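Local coordinates for protein fructokinase (Vibrio cholerae serotype O1, PDB 5EYN) that phosphorylates fructose with ATP as the phosphate donor, as a metal-binding sugar kinase of the PfkB family, at residues T211-I216 and L220-D225. Sequence-based numbering, arbitrary orientation.
Sequences TGTQSI and LQAIAD
Thr211 OG1 takes part in two sound hydrogen bonds: Thr213 OG1 donates to it at 2.8 Å, and it hydrogen-bonds in turn to the carbonyl O of Leu207, one turn back in helix 204-211. With chi1 at 58° this oxygen sits between the backbone N and the carbonyl carbon of Thr211, which leaves CG2 anti to the carbonyl carbon, beside the backbone N, and turned to Ala222 and Ile223. Thr211 CG2 lies 3.7 Å from Ile223 CG2, the two side chains meeting at a slant, while Thr211 CB comes within 3.9 Å of Ala222 CB. One threonine thus faces its own helix with a polar branch and Ala222 and Ile223 with an apolar one.

At the other end of the contact, Leu220 N donates to Ile216 O at 2.8 Å, a nearly straight bond of the first helical turn. Ile216 and Leu220 run next to each other in the same direction, with CG2 of the isoleucine 3.8 Å from CD1 of the leucine; both side chains also touch Leu241 of strand 240-244. Leu220 and Ile223 further reach Val231 on strand 230-234, so these apolar side chains pack on two neighbouring strands of the mixed sheet.

Gly212, with positive phi, closes helix 204-211 as the C-prime residue of a Schellman motif, and Ser215 OG caps the next helix at Glu218 N. A Schellman end and a serine N-cap thus bound the short connection between two successive helices, at the periphery of the ribokinase-like fold.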
loop_
_atom_site.group_PDB
_atom_site.type_symbol
_atom_site.label_atom_id
_atom_site.label_comp_id
_atom_site.label_asym_id
_atom_site.label_seq_id
_atom_site.Cartn_x
_atom_site.Cartn_y
_atom_site.Cartn_z
ATOM N N THR A 211 -13.558 -2.417 -27.905
ATOM C CA THR A 211 -13.888 -2.603 -29.311
ATOM C C THR A 211 -13.467 -1.420 -30.184
ATOM O O THR A 211 -13.582 -1.488 -31.404
ATOM C CB THR A 211 -15.396 -2.834 -29.498
ATOM O OG1 THR A 211 -16.121 -1.718 -28.966
ATOM C CG2 THR A 211 -15.818 -4.128 -28.819
ATOM N N GLY A 212 -12.989 -0.338 -29.575
ATOM C CA GLY A 212 -12.568 0.829 -30.334
ATOM C C GLY A 212 -13.717 1.531 -31.038
ATOM O O GLY A 212 -13.554 2.086 -32.128
ATOM N N THR A 213 -14.882 1.527 -30.404
ATOM C CA THR A 213 -16.077 2.099 -31.000
ATOM C C THR A 213 -16.578 3.292 -30.193
ATOM O O THR A 213 -16.077 3.578 -29.106
ATOM C CB THR A 213 -17.200 1.053 -31.100
ATOM O OG1 THR A 213 -17.505 0.552 -29.802
ATOM C CG2 THR A 213 -16.788 -0.108 -31.984
ATOM N N GLN A 214 -17.591 3.969 -30.727
ATOM C CA GLN A 214 -18.087 5.199 -30.127
ATOM C C GLN A 214 -19.525 5.085 -29.647
ATOM O O GLN A 214 -20.112 6.074 -29.208
ATOM C CB GLN A 214 -17.967 6.354 -31.127
ATOM C CG GLN A 214 -16.534 6.633 -31.576
ATOM C CD GLN A 214 -15.630 7.069 -30.435
ATOM O OE1 GLN A 214 -16.038 7.835 -29.568
ATOM N NE2 GLN A 214 -14.405 6.552 -30.413
ATOM N N SER A 215 -20.094 3.883 -29.723
ATOM C CA SER A 215 -21.456 3.663 -29.263
ATOM C C SER A 215 -21.637 2.211 -28.853
ATOM O O SER A 215 -20.879 1.337 -29.272
ATOM C CB SER A 215 -22.452 3.998 -30.365
ATOM O OG SER A 215 -22.421 3.014 -31.380
ATOM N N ILE A 216 -22.652 1.960 -28.034
ATOM C CA ILE A 216 -22.975 0.605 -27.607
ATOM C C ILE A 216 -23.378 -0.250 -28.819
ATOM O O ILE A 216 -22.947 -1.397 -28.956
ATOM C CB ILE A 216 -24.101 0.612 -26.557
ATOM C CG1 ILE A 216 -23.608 1.271 -25.268
ATOM C CG2 ILE A 216 -24.558 -0.794 -26.262
ATOM C CD1 ILE A 216 -24.685 1.492 -24.251
ATOM N N LEU A 220 -21.521 -3.628 -29.700
ATOM C CA LEU A 220 -22.194 -4.923 -29.736
ATOM C C LEU A 220 -21.995 -5.594 -31.095
ATOM O O LEU A 220 -21.815 -6.810 -31.178
ATOM C CB LEU A 220 -23.679 -4.767 -29.427
ATOM C CG LEU A 220 -23.992 -4.422 -27.970
ATOM C CD1 LEU A 220 -25.468 -4.146 -27.795
ATOM C CD2 LEU A 220 -23.548 -5.541 -27.028
ATOM N N GLN A 221 -22.027 -4.812 -32.164
ATOM C CA GLN A 221 -21.805 -5.386 -33.486
ATOM C C GLN A 221 -20.386 -5.947 -33.582
ATOM O O GLN A 221 -20.159 -6.996 -34.181
ATOM C CB GLN A 221 -22.041 -4.340 -34.577
ATOM C CG GLN A 221 -23.498 -3.909 -34.713
ATOM C CD GLN A 221 -23.676 -2.726 -35.650
ATOM O OE1 GLN A 221 -22.718 -2.020 -35.971
ATOM N NE2 GLN A 221 -24.908 -2.502 -36.090
ATOM N N ALA A 222 -19.433 -5.252 -32.973
ATOM C CA ALA A 222 -18.036 -5.651 -33.043
ATOM C C ALA A 222 -17.759 -6.970 -32.334
ATOM O O ALA A 222 -16.787 -7.647 -32.651
ATOM C CB ALA A 222 -17.143 -4.550 -32.481
ATOM N N ILE A 223 -18.603 -7.346 -31.376
ATOM C CA ILE A 223 -18.403 -8.613 -30.684
ATOM C C ILE A 223 -19.394 -9.691 -31.126
ATOM O O ILE A 223 -19.437 -10.772 -30.546
ATOM C CB ILE A 223 -18.443 -8.448 -29.140
ATOM C CG1 ILE A 223 -19.808 -7.939 -28.663
ATOM C CG2 ILE A 223 -17.319 -7.521 -28.679
ATOM C CD1 ILE A 223 -19.939 -7.881 -27.127
ATOM N N ALA A 224 -20.178 -9.413 -32.161
ATOM C CA ALA A 224 -21.214 -10.356 -32.593
ATOM C C ALA A 224 -20.648 -11.734 -32.930
ATOM O O ALA A 224 -21.249 -12.760 -32.601
ATOM C CB ALA A 224 -21.969 -9.801 -33.784
ATOM N N ASP A 225 -19.503 -11.772 -33.598
ATOM C CA ASP A 225 -18.975 -13.050 -34.057
ATOM C C ASP A 225 -18.440 -13.919 -32.925
ATOM O O ASP A 225 -18.055 -15.065 -33.145
ATOM C CB ASP A 225 -17.914 -12.827 -35.132
ATOM C CG ASP A 225 -18.507 -12.274 -36.403
ATOM O OD1 ASP A 225 -19.610 -12.730 -36.779
ATOM O OD2 ASP A 225 -17.886 -11.380 -37.016
#